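PDB 4H3T: CRISPR-associated protein, Cse1 family from Acidimicrobium ferrooxidans, which probably serves as the large subunit of a type I-E CRISPR Cascade surveillance complex, taking part in recognition of invading DNA. Local coordinates for residues 49-54 and 168-173; 93-96 and 101-104; 351-356 and 386-391; 367-370 and 375-378; 399-404 and 468-473. The protein carries 1 engineered substitution. All blocks are in the same frame, centred on the assembly; numbering follows the deposited sequence.

In the fold
Along the chain, contact 1 closes a loop within which contact 2 is nested; contact 4 then lies inside the loop closed by contact 3, and contact 5 follows. Contact 4 lies within the hairpin of strands 359-370 and 375-387, which contact 3 reaches through the end of strand 375-387; their centres are about 34 Å apart, on opposite sides of the chain's centre. Contact 1 touches contact 4 through Ser172 and Phe369 (centres about 12 Å apart), and contact 3 touches contact 5 through Pro387, Val390, Leu471 and Ala399 (about 14 Å). Contacts 2 and 5 are the most distant, about 45 Å between centres. The long hairpin thus joins the N-terminal part to the C-terminal helices.

Contact 1: 49-54 and 168-173; sequences FPTLEP and HAFGSA
Thr51 and Phe170 bring their CA atoms to 7.3 Å, the nearest backbone approach between 49-54, where a type I beta turn from Phe49 to Leu52 leads into helix 52-68, and 168-173, the last part of helix 157-170 and the loop that follows. The turn carries a Leu52 N to Phe49 O hydrogen bond of 3.2 Å, and from it Thr51 points its side chain at the aromatic ring. The evidence for a CH-pi contact is direct: Thr51 CB stands 3.7 Å from the centroid of the Phe170 ring and only 10° off the ring normal. CG2 lies over the same face and nearer one side, 3.7 Å from Phe170 CD1, while the backbone oxygen Thr51 O approaches CE2 of Phe170 at 3.2 Å. With chi1 at 55°, Thr51 sets CG2 opposite its carbonyl carbon and over the ring, and leaves OG1 to hydrogen-bond Glu166 OE2 of helix 157-170. The threonine therefore grips that helix twice, by an apolar and a polar branch. Pro54 completes the contact more loosely, its CG meeting Phe170 CZ at 4.4 Å near the ring plane. Leu197 and Ala198 of helix 196-199 also touch Phe170, and all three residues that meet here are buried. Replacing Phe170 with an alanine would probably leave Thr51 CB and CG2 without the ring face they rest on and open a gap beside Pro54. Near the start of helix 52-68 and the end region of helix 157-170, an aromatic ring thus packs on a type I beta turn by a CH-pi contact in the buried interior of the Cse1 fold.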
# COMPACT_ATOMS: atom_id res chain seq x y z
N PHE A 49 6.88 10.84 -0.54
CA PHE A 49 6.57 9.99 -1.69
C PHE A 49 5.98 8.71 -1.16
O PHE A 49 6.45 8.22 -0.15
CB PHE A 49 7.86 9.79 -2.52
CG PHE A 49 7.56 9.13 -3.84
CD1 PHE A 49 7.07 9.89 -4.91
CD2 PHE A 49 7.57 7.75 -3.97
CE1 PHE A 49 6.73 9.28 -6.11
CE2 PHE A 49 7.17 7.14 -5.14
CZ PHE A 49 6.78 7.90 -6.22
N PRO A 50 4.91 8.19 -1.78
CA PRO A 50 4.14 7.10 -1.17
C PRO A 50 4.85 5.79 -0.89
O PRO A 50 4.55 5.19 0.10
CB PRO A 50 3.01 6.85 -2.16
CG PRO A 50 2.94 8.06 -2.99
CD PRO A 50 4.24 8.71 -3.00
N THR A 51 5.82 5.42 -1.67
CA THR A 51 6.50 4.15 -1.48
C THR A 51 7.40 4.19 -0.26
O THR A 51 7.77 3.17 0.29
CB THR A 51 7.31 3.77 -2.70
OG1 THR A 51 8.18 4.82 -3.01
CG2 THR A 51 6.47 3.49 -3.88
N LEU A 52 7.77 5.37 0.17
CA LEU A 52 8.63 5.45 1.33
C LEU A 52 7.95 4.93 2.64
O LEU A 52 8.63 4.46 3.55
CB LEU A 52 9.09 6.89 1.54
CG LEU A 52 10.06 7.49 0.47
CD1 LEU A 52 10.31 9.01 0.76
CD2 LEU A 52 11.39 6.82 0.55
N GLU A 53 6.66 5.17 2.80
CA GLU A 53 6.02 4.86 4.08
C GLU A 53 5.98 3.36 4.36
O GLU A 53 6.46 2.99 5.42
CB GLU A 53 4.66 5.53 4.19
CG GLU A 53 4.11 5.37 5.59
CD GLU A 53 2.91 6.24 5.88
OE1 GLU A 53 2.64 7.14 5.05
OE2 GLU A 53 2.25 6.06 6.93
N PRO A 54 5.54 2.47 3.46
CA PRO A 54 5.59 1.01 3.77
C PRO A 54 7.03 0.53 4.00
O PRO A 54 7.32 -0.29 4.86
CB PRO A 54 5.00 0.37 2.50
CG PRO A 54 4.25 1.43 1.83
CD PRO A 54 4.85 2.73 2.18
N HIS A 168 15.60 -1.07 -2.19
CA HIS A 168 15.69 -2.52 -1.98
C HIS A 168 14.34 -3.22 -2.06
O HIS A 168 14.27 -4.40 -2.46
CB HIS A 168 16.27 -2.82 -0.62
CG HIS A 168 17.75 -2.79 -0.55
ND1 HIS A 168 18.50 -3.78 -1.12
CD2 HIS A 168 18.58 -1.83 -0.07
CE1 HIS A 168 19.76 -3.46 -0.86
NE2 HIS A 168 19.85 -2.27 -0.26
N ALA A 169 13.26 -2.49 -1.75
CA ALA A 169 11.88 -3.01 -1.70
C ALA A 169 11.06 -2.73 -2.96
O ALA A 169 10.14 -3.46 -3.23
CB ALA A 169 11.18 -2.37 -0.47
N PHE A 170 11.28 -1.58 -3.64
CA PHE A 170 10.42 -1.12 -4.72
C PHE A 170 11.14 -0.97 -6.06
O PHE A 170 10.59 -0.40 -6.96
CB PHE A 170 9.79 0.25 -4.34
CG PHE A 170 8.59 0.14 -3.44
CD1 PHE A 170 7.34 -0.12 -3.97
CD2 PHE A 170 8.69 0.38 -2.07
CE1 PHE A 170 6.20 -0.18 -3.15
CE2 PHE A 170 7.53 0.36 -1.25
CZ PHE A 170 6.30 0.08 -1.82
N GLY A 171 12.31 -1.54 -6.23
CA GLY A 171 13.01 -1.40 -7.50
C GLY A 171 12.33 -2.10 -8.68
O GLY A 171 11.43 -2.92 -8.54
N SER A 172 12.74 -1.74 -9.89
CA SER A 172 12.16 -2.33 -11.10
C SER A 172 13.23 -3.23 -11.77
O SER A 172 14.39 -3.29 -11.31
CB SER A 172 11.72 -1.21 -12.04
OG SER A 172 12.84 -0.64 -12.69
N ALA A 173 12.87 -3.83 -12.93
CA ALA A 173 13.79 -4.65 -13.72
C ALA A 173 14.84 -3.81 -14.42
O ALA A 173 15.75 -4.38 -15.00
CB ALA A 173 13.02 -5.49 -14.73

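Contact 2: 93-96 and 101-104; sequences DYFA and RFDL
Phe95 and Phe102 make the tight part of this contact, a T-shaped aromatic pair in which the edge of Phe95 is directed at the face of Phe102. The geometry supports the assignment: the ring centroids are 5.5 Å apart and the planes meet at 76°. The atom doing the touching is Phe95 CE1, 4.0 Å from Phe102 CE2 and 4.1 Å from Phe102 CZ, so the edge lands toward the rim of the receiving ring and not over its centre. Together the two side chains bridge the 8.6 Å between the CA atoms of Phe95 and Phe102. On Phe95, chi1 of -74° turns CG opposite the carbonyl carbon, which carries the ring from the helix toward the loop.

Tyr94 supplies the loose part. Its CE2 comes no nearer than 4.5 Å to Phe102 CE2, at an oblique attitude. The solvent side of helix 88-98 is given by Asp93 and Ala96, which are exposed, whereas the three aromatic residues are buried. Outside the pair, Phe102 also meets the rings of Trp237 and Phe111, and Leu32 of helix 32-37 touches both Phe95 and Phe102.

Only carbon atoms meet between the two segments, so dispersion and edge-to-face electrostatics probably account for the attraction here, while the tyrosine hydroxyl, the polar group on the touching side chains, bonds to Glu238 and Trp237 on another part of the chain.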
# COMPACT_ATOMS: atom_id res chain seq x y z
N ASP A 93 20.44 -0.09 24.76
CA ASP A 93 21.24 -1.32 24.77
C ASP A 93 21.34 -1.91 23.35
O ASP A 93 22.41 -2.33 22.93
CB ASP A 93 20.64 -2.40 25.71
CG ASP A 93 20.74 -2.10 27.19
OD1 ASP A 93 21.52 -1.17 27.57
OD2 ASP A 93 20.02 -2.78 27.97
N TYR A 94 20.24 -1.90 22.60
CA TYR A 94 20.27 -2.44 21.23
C TYR A 94 21.20 -1.61 20.34
O TYR A 94 22.08 -2.17 19.70
CB TYR A 94 18.86 -2.54 20.63
CG TYR A 94 18.84 -3.22 19.28
CD1 TYR A 94 18.82 -4.61 19.18
CD2 TYR A 94 18.94 -2.49 18.11
CE1 TYR A 94 18.86 -5.24 17.95
CE2 TYR A 94 19.07 -3.10 16.88
CZ TYR A 94 18.98 -4.47 16.79
OH TYR A 94 19.04 -5.03 15.54
N PHE A 95 21.02 -0.28 20.31
CA PHE A 95 21.86 0.57 19.44
C PHE A 95 23.31 0.64 19.91
O PHE A 95 24.18 0.76 19.05
CB PHE A 95 21.27 1.98 19.25
CG PHE A 95 20.08 1.98 18.33
CD1 PHE A 95 20.19 1.50 17.03
CD2 PHE A 95 18.84 2.40 18.78
CE1 PHE A 95 19.10 1.50 16.19
CE2 PHE A 95 17.72 2.34 17.93
CZ PHE A 95 17.85 1.84 16.67
N ALA A 96 23.61 0.42 21.20
CA ALA A 96 25.02 0.34 21.63
C ALA A 96 25.63 -0.92 20.99
O ALA A 96 26.71 -0.85 20.44
CB ALA A 96 25.15 0.29 23.16
N ARG A 101 26.80 -1.08 12.66
CA ARG A 101 26.12 -1.51 11.43
C ARG A 101 25.13 -0.49 10.88
O ARG A 101 24.59 -0.75 9.80
CB ARG A 101 25.41 -2.84 11.68
CG ARG A 101 26.36 -3.98 12.06
CD ARG A 101 27.35 -4.38 10.94
NE ARG A 101 26.65 -4.86 9.72
CZ ARG A 101 26.37 -6.12 9.42
NH1 ARG A 101 26.72 -7.11 10.26
NH2 ARG A 101 25.72 -6.41 8.30
N PHE A 102 24.93 0.66 11.57
CA PHE A 102 24.01 1.71 11.14
C PHE A 102 24.71 2.93 10.54
O PHE A 102 24.05 3.94 10.34
CB PHE A 102 23.14 2.15 12.31
CG PHE A 102 22.04 1.15 12.55
CD1 PHE A 102 20.88 1.18 11.79
CD2 PHE A 102 22.18 0.17 13.52
CE1 PHE A 102 19.90 0.22 11.97
CE2 PHE A 102 21.21 -0.81 13.69
CZ PHE A 102 20.06 -0.76 12.93
N ASP A 103 25.97 2.82 10.19
CA ASP A 103 26.69 3.94 9.55
C ASP A 103 26.49 3.81 8.02
O ASP A 103 26.94 2.86 7.36
CB ASP A 103 28.17 3.98 10.02
CG ASP A 103 29.06 5.10 9.44
OD1 ASP A 103 28.53 6.00 8.76
OD2 ASP A 103 30.28 5.03 9.64
N LEU A 104 25.83 4.83 7.45
CA LEU A 104 25.60 4.89 6.01
C LEU A 104 26.91 4.90 5.18
O LEU A 104 26.91 4.45 4.04
CB LEU A 104 24.79 6.17 5.67
CG LEU A 104 24.06 6.19 4.34
CD1 LEU A 104 22.95 5.16 4.29
CD2 LEU A 104 23.51 7.59 4.06

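Contact 3: 351-356 and 386-391; sequences GLQSRG and TPLAVL
Gln353 and Leu388 lie alongside each other, their chains running opposite ways, and following the glutamine outward accounts for much of the contact. Its CB stays back, 4.8 Å from Leu388 CD2. The next atom does the touching: Gln353 CG lies 4.0 Å from both CB and CD2 of Leu388, so it rests against the leucine chain. CD follows at 4.1 Å from Leu388 CB. The chain is bent at chi2 (-138°), and this carries the amide past the leucine until NE2 arrives 4.1 Å from Ala389 CA, a van der Waals approach. Gln353 is exposed and also touches a crystal neighbour, so the lattice may influence where its amide sits.

The leucine reaches deeper. Leu388 CD2 meets the backbone at Gln353 N, 3.8 Å away, and Leu352 C, at 3.9 Å, and also lies 4.2 Å from Leu352 CB. One methyl thus fits against the peptide link between Leu352 and Gln353, a buried seat beneath the exposed glutamine.

The contact sits where strand 375-387 gives way to a short helical turn at about 388-391, with a weak Leu391 N to Leu388 O bond. Leu391 touches Leu334 of helix 330-334, and Leu388 also packs on Val360 of strand 359-370 and on Ile357. Because Leu352 leans on Trp77 of helix 74-82 while Leu388 presses on Leu352 and Gln353, the loop after helix 344-350 is wedged between the end of the hairpin and helix 74-82.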
# COMPACT_ATOMS: atom_id res chain seq x y z
N GLY A 351 -9.09 -9.09 16.43
CA GLY A 351 -9.26 -9.52 17.81
C GLY A 351 -8.94 -8.50 18.89
O GLY A 351 -8.86 -8.90 20.05
N LEU A 352 -8.78 -7.19 18.58
CA LEU A 352 -8.38 -6.16 19.57
C LEU A 352 -9.47 -5.19 20.10
O LEU A 352 -9.14 -4.21 20.79
CB LEU A 352 -7.23 -5.29 18.97
CG LEU A 352 -6.01 -6.04 18.49
CD1 LEU A 352 -4.94 -5.10 17.96
CD2 LEU A 352 -5.45 -6.94 19.58
N GLN A 353 -10.72 -5.41 19.82
CA GLN A 353 -11.81 -4.55 20.38
C GLN A 353 -11.79 -4.38 21.95
O GLN A 353 -11.97 -3.26 22.47
CB GLN A 353 -13.15 -5.17 20.02
CG GLN A 353 -13.35 -5.18 18.47
CD GLN A 353 -14.75 -4.80 18.02
OE1 GLN A 353 -15.24 -3.69 18.30
NE2 GLN A 353 -15.39 -5.65 17.23
N SER A 354 -11.48 -5.47 22.67
CA SER A 354 -11.48 -5.39 24.14
C SER A 354 -10.32 -4.48 24.65
O SER A 354 -10.36 -4.10 25.80
CB SER A 354 -11.44 -6.78 24.77
OG SER A 354 -10.25 -7.48 24.43
N ARG A 355 -9.36 -4.06 23.77
CA ARG A 355 -8.28 -3.11 24.13
C ARG A 355 -8.67 -1.60 23.97
O ARG A 355 -7.78 -0.73 24.10
CB ARG A 355 -7.03 -3.38 23.26
CG ARG A 355 -6.49 -4.78 23.43
CD ARG A 355 -5.88 -4.99 24.78
NE ARG A 355 -5.23 -6.28 24.80
CZ ARG A 355 -4.48 -6.73 25.79
NH1 ARG A 355 -4.28 -5.98 26.87
NH2 ARG A 355 -3.90 -7.92 25.70
N GLY A 356 -9.93 -1.29 23.68
CA GLY A 356 -10.36 0.10 23.53
C GLY A 356 -10.09 0.73 22.16
O GLY A 356 -10.05 1.96 22.05
N THR A 386 -11.33 2.62 9.00
CA THR A 386 -12.08 1.39 9.07
C THR A 386 -12.38 0.93 10.53
O THR A 386 -11.45 0.62 11.31
CB THR A 386 -11.31 0.26 8.30
OG1 THR A 386 -10.99 0.72 6.96
CG2 THR A 386 -12.16 -1.00 8.15
N PRO A 387 -13.68 0.73 10.83
CA PRO A 387 -14.06 0.19 12.15
C PRO A 387 -13.61 -1.23 12.33
O PRO A 387 -13.67 -2.05 11.37
CB PRO A 387 -15.60 0.20 12.11
CG PRO A 387 -15.96 1.11 11.06
CD PRO A 387 -14.89 1.07 10.05
N LEU A 388 -13.16 -1.55 13.54
CA LEU A 388 -12.83 -2.94 13.83
C LEU A 388 -14.09 -3.80 13.68
O LEU A 388 -13.99 -4.95 13.30
CB LEU A 388 -12.23 -3.11 15.25
CG LEU A 388 -10.74 -3.08 15.27
CD1 LEU A 388 -10.23 -1.77 14.73
CD2 LEU A 388 -10.19 -3.39 16.69
N ALA A 389 -15.25 -3.21 13.88
CA ALA A 389 -16.53 -3.94 13.65
C ALA A 389 -16.66 -4.50 12.22
O ALA A 389 -17.20 -5.58 12.06
CB ALA A 389 -17.70 -3.01 13.92
N VAL A 390 -16.10 -3.83 11.21
CA VAL A 390 -16.18 -4.25 9.81
C VAL A 390 -15.20 -5.41 9.54
O VAL A 390 -15.43 -6.25 8.65
CB VAL A 390 -15.96 -3.03 8.90
CG1 VAL A 390 -15.69 -3.41 7.44
CG2 VAL A 390 -17.16 -2.08 9.00
N LEU A 391 -14.14 -5.49 10.33
CA LEU A 391 -13.15 -6.59 10.28
C LEU A 391 -13.69 -7.85 10.93
O LEU A 391 -13.14 -8.94 10.70
CB LEU A 391 -11.83 -6.22 10.94
CG LEU A 391 -11.15 -5.03 10.42
CD1 LEU A 391 -9.81 -4.81 11.14
CD2 LEU A 391 -10.92 -5.16 8.90

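Contact 4: 367-370 and 375-378; sequences AKFG and TLDD
Lys368 O receives two backbone N-H groups at once, from Asp377 N at 2.7 Å and from Asp378 N at 3.1 Å, because both aspartates stand opposite this one lysine. The bond from Asp377 N is the more bent, 139° at its hydrogen. Lys368 N answers to Asp378 O at 2.9 Å. This is a classic beta bulge, placed in the hairpin of strands 359-370 and 375-387, and it shifts the antiparallel register by one residue. Toward the loop, Gly370 and Thr375 form a hydrogen-bonded pair, with Gly370 N in the carbonyl plane of Thr375 O at 2.7 Å. Asp377 OD2 lies close to this glycine, 3.5 Å from Gly370 CA. Between the bulge and this pair, Phe369 and Leu376 are a non-hydrogen-bonded pair on one face of the sheet. Leu376 holds CG anti to its backbone N (chi1 178°), which brings CD1 over the ring, 4.1 Å from the centroid of Phe369 and 24° off its normal. Were Phe369 an alanine, the leucine methyl would probably lose its aromatic cover, and a gap would be left where the ring also meets Ser172. The same Leu376 CD1 rests 3.7 Å from Ala367 CB.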
# COMPACT_ATOMS: atom_id res chain seq x y z
N ALA A 367 1.39 -1.40 -6.90
CA ALA A 367 2.09 -0.85 -8.07
C ALA A 367 1.82 -1.69 -9.26
O ALA A 367 1.54 -2.88 -9.11
CB ALA A 367 3.58 -0.80 -7.81
N LYS A 368 1.90 -1.05 -10.44
CA LYS A 368 1.74 -1.66 -11.75
C LYS A 368 2.90 -1.17 -12.63
O LYS A 368 3.20 0.04 -12.65
CB LYS A 368 0.40 -1.33 -12.36
CG LYS A 368 -0.04 -2.36 -13.40
CD LYS A 368 -1.14 -1.82 -14.35
CE LYS A 368 -2.55 -2.12 -13.89
NZ LYS A 368 -3.55 -1.73 -14.92
N PHE A 369 3.60 -2.12 -13.28
CA PHE A 369 4.75 -1.87 -14.13
C PHE A 369 4.44 -2.17 -15.57
O PHE A 369 3.64 -3.05 -15.85
CB PHE A 369 5.96 -2.73 -13.71
CG PHE A 369 6.47 -2.34 -12.37
CD1 PHE A 369 7.54 -1.45 -12.25
CD2 PHE A 369 5.85 -2.79 -11.22
CE1 PHE A 369 7.96 -1.02 -10.99
CE2 PHE A 369 6.25 -2.35 -9.96
CZ PHE A 369 7.31 -1.46 -9.85
N GLY A 370 5.11 -1.45 -16.45
CA GLY A 370 5.04 -1.66 -17.90
C GLY A 370 6.42 -1.91 -18.47
O GLY A 370 7.44 -1.89 -17.75
N THR A 375 9.20 0.07 -16.20
CA THR A 375 8.61 1.38 -15.86
C THR A 375 7.43 1.24 -14.91
O THR A 375 6.56 0.40 -15.11
CB THR A 375 8.16 2.10 -17.14
OG1 THR A 375 7.11 1.36 -17.75
CG2 THR A 375 9.34 2.31 -18.16
N LEU A 376 7.41 2.08 -13.88
CA LEU A 376 6.31 2.14 -12.93
C LEU A 376 5.19 2.89 -13.60
O LEU A 376 5.35 4.08 -13.89
CB LEU A 376 6.75 2.85 -11.65
CG LEU A 376 5.66 3.03 -10.57
CD1 LEU A 376 5.26 1.68 -9.99
CD2 LEU A 376 6.14 4.01 -9.49
N ASP A 377 4.14 2.18 -14.01
CA ASP A 377 3.04 2.80 -14.76
C ASP A 377 1.96 3.33 -13.86
O ASP A 377 1.30 4.27 -14.22
CB ASP A 377 2.42 1.79 -15.71
CG ASP A 377 3.19 1.57 -16.99
OD1 ASP A 377 4.33 2.10 -17.10
OD2 ASP A 377 2.65 0.88 -17.88
N ASP A 378 1.71 2.71 -12.74
CA ASP A 378 0.63 3.15 -11.87
C ASP A 378 0.95 2.83 -10.47
O ASP A 378 1.61 1.83 -10.20
CB ASP A 378 -0.70 2.49 -12.25
CG ASP A 378 -1.82 3.52 -12.32
OD1 ASP A 378 -2.01 4.28 -11.30
OD2 ASP A 378 -2.47 3.62 -13.39

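Contact 5: 399-404 and 468-473; sequences ATVAID and RHFLTG
Val401 and Ala402 face Phe470 and Leu471 across an antiparallel helix pair that borders the C-terminal helices of the protein, consistent with the helical bundle at that end of Cse1 relatives. The axes of 399-404 and 468-473, on helices 397-415 and 445-473, run at 172° and come no closer than 10.5 Å, a spacing that the aromatic residue bridges. Although the axes are well apart, the CA atoms of Ala402 and Leu471 approach to 6.4 Å.

Phe470 meets the partner helix by its edge. Val401 O and Ala402 CA lie at that edge, near the ring plane, 3.8 Å from Phe470 CZ and 4.1 Å from Phe470 CE2 respectively; Val401 CG2 is 4.2 Å from CZ. A carbonyl oxygen thus abuts the rim of the ring, where the C-H bonds carry slight positive charge, so the approach is probably mildly favourable. The torsion chi1 of 152° swings the ring away from its own backbone N and toward helix 397-415. The rings of Trp487 and Tyr467 meet Phe470, and the Tyr467 hydroxyl bonds to Ala402 O, a polar tie between the same two helices. The second apolar contact is made by Leu471, which also lies against Leu384 and Pro387 of strand 375-387. The small Ala402 side chain is consistent with this approach: its CB sits 4.0 Å from the Leu471 methyl CD1.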
# COMPACT_ATOMS: atom_id res chain seq x y z
N ALA A 399 -19.65 -5.67 8.18
CA ALA A 399 -18.95 -5.86 6.91
C ALA A 399 -19.96 -5.99 5.75
O ALA A 399 -19.79 -5.38 4.69
CB ALA A 399 -18.07 -7.09 6.99
N THR A 400 -21.05 -6.72 5.98
CA THR A 400 -22.07 -6.93 4.96
C THR A 400 -22.73 -5.60 4.53
O THR A 400 -22.88 -5.35 3.32
CB THR A 400 -23.12 -7.94 5.45
OG1 THR A 400 -22.42 -9.17 5.71
CG2 THR A 400 -24.25 -8.21 4.42
N VAL A 401 -23.10 -4.74 5.49
CA VAL A 401 -23.69 -3.44 5.12
C VAL A 401 -22.62 -2.58 4.40
O VAL A 401 -22.94 -1.87 3.42
CB VAL A 401 -24.36 -2.68 6.31
CG1 VAL A 401 -23.36 -2.16 7.33
CG2 VAL A 401 -25.23 -1.54 5.80
N ALA A 402 -21.36 -2.62 4.88
CA ALA A 402 -20.29 -1.84 4.19
C ALA A 402 -20.11 -2.29 2.72
O ALA A 402 -20.03 -1.45 1.84
CB ALA A 402 -18.99 -1.97 4.91
N ILE A 403 -20.00 -3.60 2.48
CA ILE A 403 -19.86 -4.15 1.12
C ILE A 403 -21.13 -3.87 0.29
O ILE A 403 -21.03 -3.45 -0.86
CB ILE A 403 -19.55 -5.67 1.19
CG1 ILE A 403 -18.13 -5.91 1.82
CG2 ILE A 403 -19.64 -6.32 -0.18
CD1 ILE A 403 -16.93 -5.46 0.97
N ASP A 404 -22.30 -4.09 0.87
CA ASP A 404 -23.56 -3.86 0.17
C ASP A 404 -23.73 -2.40 -0.24
O ASP A 404 -24.39 -2.11 -1.24
CB ASP A 404 -24.76 -4.29 0.98
CG ASP A 404 -24.90 -5.77 1.15
OD1 ASP A 404 -24.15 -6.51 0.50
OD2 ASP A 404 -25.74 -6.19 1.97
N ARG A 468 -16.99 7.41 3.16
CA ARG A 468 -16.02 7.35 4.26
C ARG A 468 -16.67 7.67 5.64
O ARG A 468 -16.35 7.02 6.66
CB ARG A 468 -14.86 8.30 3.97
CG ARG A 468 -13.97 7.83 2.77
CD ARG A 468 -13.00 8.93 2.40
NE ARG A 468 -12.17 8.51 1.27
CZ ARG A 468 -11.08 7.77 1.34
NH1 ARG A 468 -10.59 7.39 2.51
NH2 ARG A 468 -10.45 7.40 0.23
N HIS A 469 -17.56 8.67 5.66
CA HIS A 469 -18.36 9.06 6.84
C HIS A 469 -19.30 7.93 7.22
O HIS A 469 -19.46 7.64 8.39
CB HIS A 469 -19.19 10.35 6.56
CG HIS A 469 -19.91 10.88 7.76
ND1 HIS A 469 -21.32 11.02 7.78
CD2 HIS A 469 -19.42 11.39 8.93
CE1 HIS A 469 -21.62 11.53 8.97
NE2 HIS A 469 -20.52 11.78 9.70
N PHE A 470 -19.96 7.32 6.25
CA PHE A 470 -20.85 6.19 6.49
C PHE A 470 -20.07 5.01 7.10
O PHE A 470 -20.49 4.44 8.11
CB PHE A 470 -21.54 5.77 5.14
CG PHE A 470 -21.95 4.33 5.01
CD1 PHE A 470 -23.18 3.89 5.49
CD2 PHE A 470 -21.08 3.39 4.46
CE1 PHE A 470 -23.51 2.52 5.46
CE2 PHE A 470 -21.40 2.05 4.44
CZ PHE A 470 -22.61 1.61 4.91
N LEU A 471 -18.91 4.66 6.51
CA LEU A 471 -18.11 3.55 6.98
C LEU A 471 -17.61 3.78 8.42
O LEU A 471 -17.76 2.90 9.29
CB LEU A 471 -16.92 3.32 6.02
CG LEU A 471 -15.92 2.22 6.43
CD1 LEU A 471 -16.59 0.87 6.42
CD2 LEU A 471 -14.75 2.10 5.51
N THR A 472 -17.09 5.00 8.71
CA THR A 472 -16.65 5.36 10.08
C THR A 472 -17.80 5.23 11.08
O THR A 472 -17.58 4.74 12.19
CB THR A 472 -16.02 6.80 10.10
OG1 THR A 472 -14.79 6.72 9.35
CG2 THR A 472 -15.71 7.27 11.49
N GLY A 473 -19.00 5.62 10.67
CA GLY A 473 -20.19 5.58 11.56
C GLY A 473 -20.63 4.18 11.97
O GLY A 473 -21.25 4.01 13.01